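Local structure of putative exported protein (3IEE) at residues K38-E43 with Q102-F107; N83-E88 with S152-Q157; V161-V164 with L168-Q171; K209-A214 with Q236-I241. The protein is of unknown function but is probably an exported bacterial lipoprotein, built mainly of helices. One frame throughout, in Å; residues are numbered along the deposited sequence.

Contact 1: residues K38-E43 with Q102-F107; sequences KDMVKE and QARTEF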
loop_
_atom_site.group_PDB
_atom_site.type_symbol
_atom_site.label_atom_id
_atom_site.label_comp_id
_atom_site.label_asym_id
_atom_site.label_seq_id
_atom_site.Cartn_x
_atom_site.Cartn_y
_atom_site.Cartn_z
ATOM N N LYS A 38 -2.071 3.846 -5.141
ATOM C CA LYS A 38 -2.740 4.741 -4.175
ATOM C C LYS A 38 -4.113 5.115 -4.700
ATOM O O LYS A 38 -5.085 5.069 -3.948
ATOM C CB LYS A 38 -1.866 5.962 -3.875
ATOM C CG LYS A 38 -2.542 6.991 -3.020
ATOM C CD LYS A 38 -1.670 8.169 -2.714
ATOM C CE LYS A 38 -2.432 9.201 -1.884
ATOM N NZ LYS A 38 -1.819 10.548 -2.075
ATOM N N ASP A 39 -4.187 5.451 -5.985
ATOM C CA ASP A 39 -5.400 5.916 -6.638
ATOM C C ASP A 39 -6.406 4.797 -6.911
ATOM O O ASP A 39 -7.621 5.008 -6.780
ATOM C CB ASP A 39 -5.031 6.540 -7.993
ATOM C CG ASP A 39 -5.707 7.833 -8.258
ATOM O OD1 ASP A 39 -6.058 8.522 -7.286
ATOM O OD2 ASP A 39 -5.878 8.178 -9.472
HETATM N N MSE A 40 -5.907 3.626 -7.319
HETATM C CA MSE A 40 -6.714 2.485 -7.763
HETATM C C MSE A 40 -7.263 1.627 -6.638
HETATM O O MSE A 40 -8.289 0.991 -6.842
HETATM C CB MSE A 40 -5.952 1.585 -8.728
HETATM C CG MSE A 40 -5.637 2.256 -10.042
HETATM SE SE MSE A 40 -7.294 2.670 -11.045
HETATM C CE MSE A 40 -7.612 4.532 -10.516
ATOM N N VAL A 41 -6.545 1.573 -5.520
ATOM C CA VAL A 41 -7.056 0.976 -4.283
ATOM C C VAL A 41 -6.974 2.006 -3.165
ATOM O O VAL A 41 -5.982 2.068 -2.441
ATOM C CB VAL A 41 -6.317 -0.315 -3.893
ATOM C CG1 VAL A 41 -7.079 -1.011 -2.724
ATOM C CG2 VAL A 41 -6.123 -1.220 -5.072
ATOM N N LYS A 42 -7.984 2.851 -3.092
ATOM C CA LYS A 42 -8.123 3.809 -1.993
ATOM C C LYS A 42 -8.851 3.065 -0.870
ATOM O O LYS A 42 -10.063 2.980 -0.884
ATOM C CB LYS A 42 -8.938 5.051 -2.422
ATOM C CG LYS A 42 -8.320 5.968 -3.493
ATOM C CD LYS A 42 -9.326 7.050 -3.971
ATOM C CE LYS A 42 -8.832 7.840 -5.200
ATOM N NZ LYS A 42 -9.948 8.607 -5.864
ATOM N N GLU A 43 -8.102 2.541 0.104
ATOM C CA GLU A 43 -8.693 1.549 1.013
ATOM C C GLU A 43 -9.900 2.109 1.788
ATOM O O GLU A 43 -10.869 1.413 2.004
ATOM C CB GLU A 43 -7.667 1.035 2.007
ATOM C CG GLU A 43 -6.472 0.249 1.411
ATOM C CD GLU A 43 -5.430 1.097 0.653
ATOM O OE1 GLU A 43 -5.369 2.377 0.751
ATOM O OE2 GLU A 43 -4.635 0.423 -0.022
ATOM N N GLN A 102 -9.106 -5.489 -13.588
ATOM C CA GLN A 102 -10.290 -6.353 -13.837
ATOM C C GLN A 102 -11.131 -6.494 -12.563
ATOM O O GLN A 102 -12.352 -6.333 -12.612
ATOM C CB GLN A 102 -9.887 -7.736 -14.375
ATOM C CG GLN A 102 -9.503 -7.732 -15.880
ATOM C CD GLN A 102 -9.152 -9.116 -16.480
ATOM O OE1 GLN A 102 -9.459 -10.157 -15.899
ATOM N NE2 GLN A 102 -8.492 -9.106 -17.645
ATOM N N ALA A 103 -10.474 -6.765 -11.426
ATOM C CA ALA A 103 -11.184 -6.895 -10.152
ATOM C C ALA A 103 -11.883 -5.606 -9.767
ATOM O O ALA A 103 -13.021 -5.637 -9.273
ATOM C CB ALA A 103 -10.274 -7.403 -9.031
ATOM N N ARG A 104 -11.241 -4.472 -10.049
ATOM C CA ARG A 104 -11.783 -3.172 -9.711
ATOM C C ARG A 104 -13.010 -2.844 -10.577
ATOM O O ARG A 104 -14.016 -2.369 -10.051
ATOM C CB ARG A 104 -10.681 -2.129 -9.868
ATOM C CG ARG A 104 -11.065 -0.741 -9.479
ATOM C CD ARG A 104 -9.838 0.167 -9.498
ATOM N NE ARG A 104 -10.208 1.542 -9.141
ATOM C CZ ARG A 104 -10.726 2.406 -9.991
ATOM N NH1 ARG A 104 -10.896 2.063 -11.251
ATOM N NH2 ARG A 104 -11.034 3.621 -9.585
ATOM N N THR A 105 -12.907 -3.116 -11.883
ATOM C CA THR A 105 -14.029 -2.999 -12.827
ATOM C C THR A 105 -15.244 -3.750 -12.343
ATOM O O THR A 105 -16.347 -3.181 -12.243
ATOM C CB THR A 105 -13.631 -3.503 -14.225
ATOM O OG1 THR A 105 -12.534 -2.713 -14.684
ATOM C CG2 THR A 105 -14.843 -3.374 -15.190
ATOM N N GLU A 106 -15.016 -5.000 -11.959
ATOM C CA GLU A 106 -16.067 -5.896 -11.479
ATOM C C GLU A 106 -16.678 -5.364 -10.177
ATOM O O GLU A 106 -17.894 -5.334 -9.998
ATOM C CB GLU A 106 -15.477 -7.271 -11.203
ATOM C CG GLU A 106 -15.126 -8.072 -12.436
ATOM C CD GLU A 106 -15.156 -9.557 -12.131
ATOM O OE1 GLU A 106 -16.292 -10.107 -12.027
ATOM O OE2 GLU A 106 -14.058 -10.141 -11.986
ATOM N N PHE A 107 -15.811 -4.955 -9.265
ATOM C CA PHE A 107 -16.242 -4.474 -7.961
ATOM C C PHE A 107 -17.231 -3.337 -8.141
ATOM O O PHE A 107 -18.299 -3.298 -7.506
ATOM C CB PHE A 107 -15.030 -3.957 -7.177
ATOM C CG PHE A 107 -15.363 -3.420 -5.797
ATOM C CD1 PHE A 107 -15.411 -4.271 -4.705
ATOM C CD2 PHE A 107 -15.537 -2.049 -5.582
ATOM C CE1 PHE A 107 -15.660 -3.786 -3.442
ATOM C CE2 PHE A 107 -15.809 -1.563 -4.297
ATOM C CZ PHE A 107 -15.865 -2.444 -3.228
HETATM O O HOH W 1 -10.126 4.283 -6.916
#
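Met40 and Arg104 carry this contact, where the C-terminal end of helix 17-40 faces the side of helix 87-119. It is an arginine reaching a helix end: Met40 O takes the arginine's N-H directly and Asp39 O through a water. Asp39 takes part through its backbone. Its O receives a bond from the water at 2.6 Å, and that water accepts from Arg104 NH2 at 2.9 Å. The water lies in the plane of the guanidinium, at its edge.

At Met40, a selenomethionine, both backbone and side chain are used. Its O accepts a weak, bent bond from Arg104 NE at 3.0 Å, with an N-H...O angle of 123°. Its side chain folds back at chi2 and chi3 and crosses that of Arg104 at about a right angle. SE sits over one guanidinium face, 3.6 Å from Arg104 CZ and displaced toward the rim. Arg104 reaches across because its chain is extended from CG to NE, with CG anti to the backbone N (chi1 -177°). NH2 has a further partner in Val70 O. The helix-end carbonyls would probably favour the positive charge.

Val41 leaves the helical path, and Lys42 is the N-cap position of helix 43-56. Beyond the arginine, Lys144 NZ ties the turn to helix 123-162: it bonds Val41 O and forms a salt bridge with Glu43 OE2.

Contact 2: residues N83-E88 with S152-Q157; sequences NCFNEE and SPFTEQ. With EDO (1,2-ethanediol), chain G.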
loop_
_atom_site.group_PDB
_atom_site.type_symbol
_atom_site.label_atom_id
_atom_site.label_comp_id
_atom_site.label_asym_id
_atom_site.label_seq_id
_atom_site.Cartn_x
_atom_site.Cartn_y
_atom_site.Cartn_z
ATOM N N ASN A 83 12.417 -2.677 -20.168
ATOM C CA ASN A 83 13.416 -3.730 -20.174
ATOM C C ASN A 83 14.476 -3.606 -19.065
ATOM O O ASN A 83 15.425 -4.413 -18.964
ATOM C CB ASN A 83 14.052 -3.891 -21.577
ATOM C CG ASN A 83 14.924 -2.702 -21.998
ATOM O OD1 ASN A 83 15.109 -1.734 -21.206
ATOM N ND2 ASN A 83 15.519 -2.798 -23.188
ATOM N N CYS A 84 14.308 -2.582 -18.240
ATOM C CA CYS A 84 15.027 -2.450 -16.981
ATOM C C CYS A 84 14.625 -3.555 -16.005
ATOM O O CYS A 84 15.351 -3.810 -15.035
ATOM C CB CYS A 84 14.808 -1.055 -16.367
ATOM S SG CYS A 84 13.147 -0.654 -16.006
ATOM N N PHE A 85 13.520 -4.243 -16.303
ATOM C CA PHE A 85 13.089 -5.428 -15.551
ATOM C C PHE A 85 13.278 -6.644 -16.461
ATOM O O PHE A 85 13.139 -6.510 -17.712
ATOM C CB PHE A 85 11.626 -5.318 -15.174
ATOM C CG PHE A 85 11.320 -4.140 -14.275
ATOM C CD1 PHE A 85 11.685 -4.134 -12.939
ATOM C CD2 PHE A 85 10.668 -3.032 -14.780
ATOM C CE1 PHE A 85 11.390 -3.059 -12.147
ATOM C CE2 PHE A 85 10.377 -1.960 -13.972
ATOM C CZ PHE A 85 10.743 -1.955 -12.687
ATOM N N ASN A 86 13.560 -7.799 -15.851
ATOM C CA ASN A 86 13.703 -9.020 -16.641
ATOM C C ASN A 86 12.335 -9.495 -17.143
ATOM O O ASN A 86 11.314 -9.029 -16.666
ATOM C CB ASN A 86 14.496 -10.089 -15.880
ATOM C CG ASN A 86 13.835 -10.507 -14.601
ATOM O OD1 ASN A 86 12.612 -10.694 -14.547
ATOM N ND2 ASN A 86 14.629 -10.641 -13.552
ATOM N N GLU A 87 12.322 -10.395 -18.115
ATOM C CA GLU A 87 11.091 -10.688 -18.836
ATOM C C GLU A 87 10.054 -11.259 -17.872
ATOM O O GLU A 87 8.878 -10.935 -17.981
ATOM C CB GLU A 87 11.340 -11.641 -20.015
ATOM C CG GLU A 87 12.114 -10.966 -21.158
ATOM C CD GLU A 87 11.390 -9.779 -21.743
ATOM O OE1 GLU A 87 10.385 -9.984 -22.471
ATOM O OE2 GLU A 87 11.824 -8.637 -21.476
ATOM N N GLU A 88 10.508 -12.072 -16.933
ATOM C CA GLU A 88 9.592 -12.685 -15.978
ATOM C C GLU A 88 8.896 -11.632 -15.102
ATOM O O GLU A 88 7.699 -11.710 -14.797
ATOM C CB GLU A 88 10.358 -13.637 -15.080
ATOM C CG GLU A 88 9.477 -14.285 -14.032
ATOM C CD GLU A 88 10.204 -15.392 -13.330
ATOM O OE1 GLU A 88 10.481 -16.412 -14.008
ATOM O OE2 GLU A 88 10.510 -15.230 -12.126
ATOM N N SER A 152 10.329 -4.590 -4.986
ATOM C CA SER A 152 11.240 -4.371 -3.866
ATOM C C SER A 152 12.729 -4.716 -4.086
ATOM O O SER A 152 13.632 -3.899 -3.811
ATOM C CB SER A 152 10.646 -5.065 -2.632
ATOM O OG SER A 152 11.474 -4.803 -1.530
ATOM N N PRO A 153 13.016 -5.942 -4.538
ATOM C CA PRO A 153 14.427 -6.295 -4.783
ATOM C C PRO A 153 15.124 -5.430 -5.834
ATOM O O PRO A 153 16.330 -5.093 -5.695
ATOM C CB PRO A 153 14.362 -7.776 -5.196
ATOM C CG PRO A 153 12.975 -8.116 -5.410
ATOM C CD PRO A 153 12.091 -7.052 -4.809
ATOM N N PHE A 154 14.364 -5.017 -6.850
ATOM C CA PHE A 154 14.913 -4.255 -7.975
ATOM C C PHE A 154 15.101 -2.793 -7.618
ATOM O O PHE A 154 16.115 -2.190 -7.996
ATOM C CB PHE A 154 14.012 -4.431 -9.186
ATOM C CG PHE A 154 13.865 -5.879 -9.552
ATOM C CD1 PHE A 154 15.030 -6.663 -9.720
ATOM C CD2 PHE A 154 12.646 -6.502 -9.542
ATOM C CE1 PHE A 154 14.951 -8.053 -9.991
ATOM C CE2 PHE A 154 12.556 -7.905 -9.843
ATOM C CZ PHE A 154 13.718 -8.663 -10.035
ATOM N N THR A 155 14.186 -2.250 -6.824
ATOM C CA THR A 155 14.365 -0.860 -6.360
ATOM C C THR A 155 15.561 -0.761 -5.404
ATOM O O THR A 155 16.329 0.225 -5.430
ATOM C CB THR A 155 13.095 -0.287 -5.694
ATOM O OG1 THR A 155 12.735 -1.124 -4.574
ATOM C CG2 THR A 155 11.890 -0.199 -6.714
ATOM N N GLU A 156 15.784 -1.803 -4.611
ATOM C CA GLU A 156 16.928 -1.809 -3.717
ATOM C C GLU A 156 18.257 -1.761 -4.527
ATOM O O GLU A 156 19.140 -0.982 -4.252
ATOM C CB GLU A 156 16.888 -3.053 -2.862
ATOM C CG GLU A 156 18.011 -3.106 -1.860
ATOM C CD GLU A 156 17.751 -4.237 -0.889
ATOM O OE1 GLU A 156 18.108 -5.368 -1.250
ATOM O OE2 GLU A 156 17.097 -3.986 0.164
ATOM N N GLN A 157 18.356 -2.610 -5.534
ATOM C CA GLN A 157 19.492 -2.579 -6.457
ATOM C C GLN A 157 19.668 -1.229 -7.148
ATOM O O GLN A 157 20.807 -0.741 -7.305
ATOM C CB GLN A 157 19.371 -3.710 -7.502
ATOM C CG GLN A 157 19.582 -5.108 -6.887
ATOM C CD GLN A 157 20.838 -5.185 -5.979
ATOM O OE1 GLN A 157 21.944 -4.797 -6.389
ATOM N NE2 GLN A 157 20.653 -5.648 -4.728
HETATM C C1 EDO G . 7.175 -7.487 -21.281
HETATM O O1 EDO G . 6.327 -6.759 -22.155
HETATM C C2 EDO G . 7.778 -8.724 -21.907
HETATM O O2 EDO G . 7.957 -9.731 -20.887
#
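The capped start of helix 87-119 meets the side of helix 123-162 here, with Phe85 and Asn86 set against Phe154. Asn86 is the N-cap residue. Its side chain caps a backbone N in the first turn, and its OD1 also pairs with Thr89 OG1. Chi1 of 61° places CG between the backbone N and the carbonyl carbon. The amide and the Phe154 ring are nearly perpendicular, their planes 87° apart, with Asn86 ND2 4.1 Å from Phe154 CZ.

Phe85 is more deeply buried. Its CE1 approaches Phe154 CB at 4.2 Å, so the methylene lies at the edge of the Phe85 ring, near its plane. The two aromatic side chains meet at a slant. Phe85 also makes an edge-to-face pair with Tyr29 of helix 17-40, which brings a third helix to the site.

A molecule of 1,2-ethanediol, probably from the crystallisation liquor, lies by Glu87; its bond to OE1 is weak and doubtful. The diol also bonds Lys94 NZ. Helix 123-162 is kinked at this level, around Pro153, which has no N-H to give. The arrangement is that of an Asn N-cap, with the residue before it packed hydrophobically into a helical bundle.

Contact 3: residues V161-V164 with L168-Q171; sequences VLLV and LKAQ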
loop_
_atom_site.group_PDB
_atom_site.type_symbol
_atom_site.label_atom_id
_atom_site.label_comp_id
_atom_site.label_asym_id
_atom_site.label_seq_id
_atom_site.Cartn_x
_atom_site.Cartn_y
_atom_site.Cartn_z
ATOM N N VAL A 161 22.839 1.813 -6.971
ATOM C CA VAL A 161 23.470 2.513 -8.116
ATOM C C VAL A 161 23.416 4.054 -7.994
ATOM O O VAL A 161 24.438 4.765 -8.183
ATOM C CB VAL A 161 22.853 2.017 -9.493
ATOM C CG1 VAL A 161 23.300 2.893 -10.697
ATOM C CG2 VAL A 161 23.191 0.566 -9.752
ATOM N N LEU A 162 22.227 4.576 -7.730
ATOM C CA LEU A 162 22.029 5.993 -7.696
ATOM C C LEU A 162 22.698 6.670 -6.498
ATOM O O LEU A 162 22.986 7.869 -6.557
ATOM C CB LEU A 162 20.544 6.308 -7.764
ATOM C CG LEU A 162 19.812 5.868 -9.081
ATOM C CD1 LEU A 162 18.329 6.185 -9.037
ATOM C CD2 LEU A 162 20.470 6.524 -10.276
ATOM N N LEU A 163 22.980 5.913 -5.436
ATOM C CA LEU A 163 23.532 6.483 -4.204
ATOM C C LEU A 163 24.989 6.131 -3.998
ATOM O O LEU A 163 25.547 6.326 -2.904
ATOM C CB LEU A 163 22.708 5.987 -3.002
ATOM C CG LEU A 163 21.286 6.480 -2.958
ATOM C CD1 LEU A 163 20.463 5.671 -1.855
ATOM C CD2 LEU A 163 21.234 8.008 -2.730
ATOM N N VAL A 164 25.612 5.622 -5.058
ATOM C CA VAL A 164 26.917 4.992 -4.971
ATOM C C VAL A 164 27.940 5.924 -4.289
ATOM O O VAL A 164 28.729 5.492 -3.443
ATOM C CB VAL A 164 27.423 4.523 -6.365
ATOM C CG1 VAL A 164 27.551 5.693 -7.323
ATOM C CG2 VAL A 164 28.739 3.807 -6.206
ATOM N N LEU A 168 25.755 9.007 2.930
ATOM C CA LEU A 168 24.574 8.583 3.703
ATOM C C LEU A 168 23.680 7.564 2.993
ATOM O O LEU A 168 22.514 7.388 3.378
ATOM C CB LEU A 168 23.746 9.787 4.090
ATOM C CG LEU A 168 24.461 10.885 4.862
ATOM C CD1 LEU A 168 23.530 12.027 5.046
ATOM C CD2 LEU A 168 24.981 10.365 6.207
ATOM N N LYS A 169 24.235 6.842 2.021
ATOM C CA LYS A 169 23.477 5.821 1.291
ATOM C C LYS A 169 22.741 4.863 2.223
ATOM O O LYS A 169 21.561 4.639 2.043
ATOM C CB LYS A 169 24.435 5.065 0.370
ATOM C CG LYS A 169 23.884 3.790 -0.267
ATOM C CD LYS A 169 24.875 3.221 -1.263
ATOM C CE LYS A 169 25.942 2.382 -0.637
ATOM N NZ LYS A 169 27.242 2.629 -1.384
ATOM N N ALA A 170 23.436 4.267 3.199
ATOM C CA ALA A 170 22.757 3.303 4.098
ATOM C C ALA A 170 21.560 3.915 4.828
ATOM O O ALA A 170 20.460 3.297 4.937
ATOM C CB ALA A 170 23.735 2.669 5.131
ATOM N N GLN A 171 21.751 5.126 5.336
ATOM C CA GLN A 171 20.699 5.821 6.081
ATOM C C GLN A 171 19.515 6.138 5.146
ATOM O O GLN A 171 18.342 5.855 5.441
ATOM C CB GLN A 171 21.250 7.092 6.755
ATOM C CG GLN A 171 22.287 6.826 7.872
ATOM C CD GLN A 171 23.652 6.398 7.412
ATOM O OE1 GLN A 171 23.980 6.498 6.226
ATOM N NE2 GLN A 171 24.517 5.974 8.365
#
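This is a surface contact across the short connection between two successive helices, made mainly by Leu163 and Lys169. Helix 123-162 ends here and helix 169-189 begins. Only three residues separate the two segments, and the CA atoms of Leu163 and Lys169 come within 5.5 Å.

The touching is done by the aliphatic part of the lysine. Lys169 CG packs on Leu163 CB at 3.7 Å. The next carbon, CD, lies 3.6 Å from Leu163 O, so the chain runs alongside the leucine's backbone as well. The lysine leaves its helix with CG anti to the backbone N (chi1 169°), then bends about CG-CD (chi3 83°) and again at its end, which turns the ammonium end toward Val164. NZ stops 3.8 Å from Val164 O, and no hydrogen bond joins the segments.

Leu163 is the first residue past the helix to leave helical angles. A weak bond from Val164 N to Val161 O, 3.4 Å long, lies within this last turn. The Leu163 side chain also rests on Ile172 and Met173 one turn further along helix 169-189. Leu168 is the N-cap position, and its side chain faces the other way, toward helix 224-247 at Glu226 and Met227. Its N is bonded to Asn166 OD1 within the connection. Such a short connection, with a leucine just past the end of the first helix laid against the first turns of the next, is typical of a helical hairpin.

Contact 4: residues K209-A214 with Q236-I241; sequences KQLDAA and QVETFI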
loop_
_atom_site.group_PDB
_atom_site.type_symbol
_atom_site.label_atom_id
_atom_site.label_comp_id
_atom_site.label_asym_id
_atom_site.label_seq_id
_atom_site.Cartn_x
_atom_site.Cartn_y
_atom_site.Cartn_z
ATOM N N LYS A 209 13.002 -5.829 12.385
ATOM C CA LYS A 209 14.297 -6.213 11.850
ATOM C C LYS A 209 14.966 -5.063 11.109
ATOM O O LYS A 209 16.181 -4.849 11.265
ATOM C CB LYS A 209 14.176 -7.411 10.905
ATOM C CG LYS A 209 13.868 -8.697 11.607
ATOM C CD LYS A 209 13.532 -9.827 10.574
ATOM C CE LYS A 209 12.300 -10.722 11.006
ATOM N NZ LYS A 209 11.152 -10.838 9.961
ATOM N N GLN A 210 14.194 -4.313 10.299
ATOM C CA GLN A 210 14.749 -3.151 9.603
ATOM C C GLN A 210 15.256 -2.111 10.613
ATOM O O GLN A 210 16.331 -1.493 10.461
ATOM C CB GLN A 210 13.691 -2.556 8.636
ATOM C CG GLN A 210 13.396 -3.530 7.490
ATOM C CD GLN A 210 12.119 -3.301 6.778
ATOM O OE1 GLN A 210 11.435 -2.290 6.957
ATOM N NE2 GLN A 210 11.748 -4.300 5.979
ATOM N N LEU A 211 14.461 -1.871 11.653
ATOM C CA LEU A 211 14.833 -0.877 12.664
ATOM C C LEU A 211 16.103 -1.315 13.415
ATOM O O LEU A 211 17.000 -0.507 13.606
ATOM C CB LEU A 211 13.685 -0.603 13.622
ATOM C CG LEU A 211 13.953 0.374 14.744
ATOM C CD1 LEU A 211 14.457 1.697 14.199
ATOM C CD2 LEU A 211 12.663 0.563 15.593
ATOM N N ASP A 212 16.190 -2.591 13.784
ATOM C CA ASP A 212 17.424 -3.192 14.393
ATOM C C ASP A 212 18.633 -2.982 13.472
ATOM O O ASP A 212 19.680 -2.593 13.896
ATOM C CB ASP A 212 17.251 -4.706 14.675
ATOM C CG ASP A 212 16.289 -5.032 15.834
ATOM O OD1 ASP A 212 16.012 -4.174 16.672
ATOM O OD2 ASP A 212 15.837 -6.206 15.907
ATOM N N ALA A 213 18.459 -3.192 12.160
ATOM C CA ALA A 213 19.552 -2.966 11.216
ATOM C C ALA A 213 19.976 -1.502 11.194
ATOM O O ALA A 213 21.188 -1.167 11.208
ATOM C CB ALA A 213 19.183 -3.422 9.825
ATOM N N ALA A 214 18.988 -0.614 11.194
ATOM C CA ALA A 214 19.205 0.854 11.186
ATOM C C ALA A 214 19.962 1.289 12.401
ATOM O O ALA A 214 20.893 2.120 12.315
ATOM C CB ALA A 214 17.878 1.582 11.149
ATOM N N GLN A 236 10.587 7.658 15.742
ATOM C CA GLN A 236 9.196 7.634 15.295
ATOM C C GLN A 236 8.756 6.276 14.748
ATOM O O GLN A 236 7.594 5.855 14.914
ATOM C CB GLN A 236 8.986 8.733 14.275
ATOM C CG GLN A 236 9.095 10.040 14.985
ATOM C CD GLN A 236 8.919 11.200 14.070
ATOM O OE1 GLN A 236 7.911 11.271 13.370
ATOM N NE2 GLN A 236 9.871 12.132 14.070
ATOM N N VAL A 237 9.682 5.597 14.102
ATOM C CA VAL A 237 9.411 4.230 13.658
ATOM C C VAL A 237 9.136 3.334 14.859
ATOM O O VAL A 237 8.196 2.547 14.874
ATOM C CB VAL A 237 10.548 3.645 12.795
ATOM C CG1 VAL A 237 10.254 2.153 12.510
ATOM C CG2 VAL A 237 10.761 4.497 11.534
ATOM N N GLU A 238 9.944 3.456 15.886
ATOM C CA GLU A 238 9.758 2.700 17.099
ATOM C C GLU A 238 8.388 2.997 17.747
ATOM O O GLU A 238 7.672 2.076 18.162
ATOM C CB GLU A 238 10.925 2.943 18.019
ATOM C CG GLU A 238 10.855 2.087 19.282
ATOM C CD GLU A 238 12.176 1.812 19.927
ATOM O OE1 GLU A 238 13.227 2.087 19.349
ATOM O OE2 GLU A 238 12.157 1.295 21.069
ATOM N N THR A 239 8.010 4.270 17.793
ATOM C CA THR A 239 6.672 4.652 18.274
ATOM C C THR A 239 5.565 4.001 17.453
ATOM O O THR A 239 4.544 3.527 17.984
ATOM C CB THR A 239 6.548 6.188 18.218
ATOM O OG1 THR A 239 7.514 6.715 19.136
ATOM C CG2 THR A 239 5.141 6.700 18.566
ATOM N N PHE A 240 5.768 3.990 16.151
ATOM C CA PHE A 240 4.802 3.384 15.230
ATOM C C PHE A 240 4.642 1.873 15.494
ATOM O O PHE A 240 3.528 1.355 15.587
ATOM C CB PHE A 240 5.246 3.640 13.805
ATOM C CG PHE A 240 4.351 3.033 12.776
ATOM C CD1 PHE A 240 4.579 1.743 12.262
ATOM C CD2 PHE A 240 3.320 3.766 12.261
ATOM C CE1 PHE A 240 3.736 1.199 11.244
ATOM C CE2 PHE A 240 2.498 3.241 11.283
ATOM C CZ PHE A 240 2.707 1.988 10.765
ATOM N N ILE A 241 5.770 1.183 15.630
ATOM C CA ILE A 241 5.745 -0.247 15.926
ATOM C C ILE A 241 4.945 -0.518 17.193
ATOM O O ILE A 241 4.093 -1.424 17.241
ATOM C CB ILE A 241 7.164 -0.816 16.059
ATOM C CG1 ILE A 241 7.923 -0.811 14.712
ATOM C CG2 ILE A 241 7.165 -2.252 16.739
ATOM C CD1 ILE A 241 9.399 -1.043 14.917
#
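Leu211 of helix 197-215 enters helix 224-247 as a knob into a hole. Within segment 236-241 it touches Val237, Glu238 and Ile241. Leu234, one turn earlier on the same helix, also touches it and completes the four-residue hole. The two short segments run nearly antiparallel, at 156° between their directions, with axes 10.8 Å apart.

The contacts between apolar groups all come from one methyl. Leu211 CD2 meets Ile241 CD1 at 3.7 Å. The same CD2 lies 3.8 Å from Glu238 CB and 4.2 Å from Val237 CG1. Leu211 sends its branch across because CG is anti to the backbone N (chi1 178°). Its side chain crosses that of Glu238 at about a right angle and that of Ile241 at a slant. Leu211, Val237 and Ile241 are all buried.

The polar side of the contact belongs to Glu238. It offers its CB to the leucine, while the rest of the chain extends past it along the margin of the hole. Glu238 OE1 comes to 4.1 Å from Leu211 CD2. This oxygen forms a salt bridge with Lys215, at the end of helix 197-215, so the two helices are also linked by charge beside the apolar contact. No hydrogen bond joins the segments directly.

Helix 169-189 lies against both helices: its Met178 touches Gln210 and Ala214, and its Met182 touches Phe240. Helix 255-268 adds a fourth helix, with Ala264 on Phe240.

Contacts 1 and 2 both use helix 87-119. Their segments alternate along the chain, and their centres are 25 Å apart. Between them they join helices 17-40, 87-119 and 123-162. Contact 3 follows, 18 Å from contact 2 between centres, and shares helix 123-162 with it. It joins that helix to helix 169-189, the next in the chain. Contact 4 comes last, its centre 19 Å from that of contact 3, where helices 197-215 and 224-247 pair. The centres of contacts 1 and 4 are 31 Å apart, on opposite sides of the chain's centre. The four contacts thus follow one all-helical bundle from its first helices toward its last.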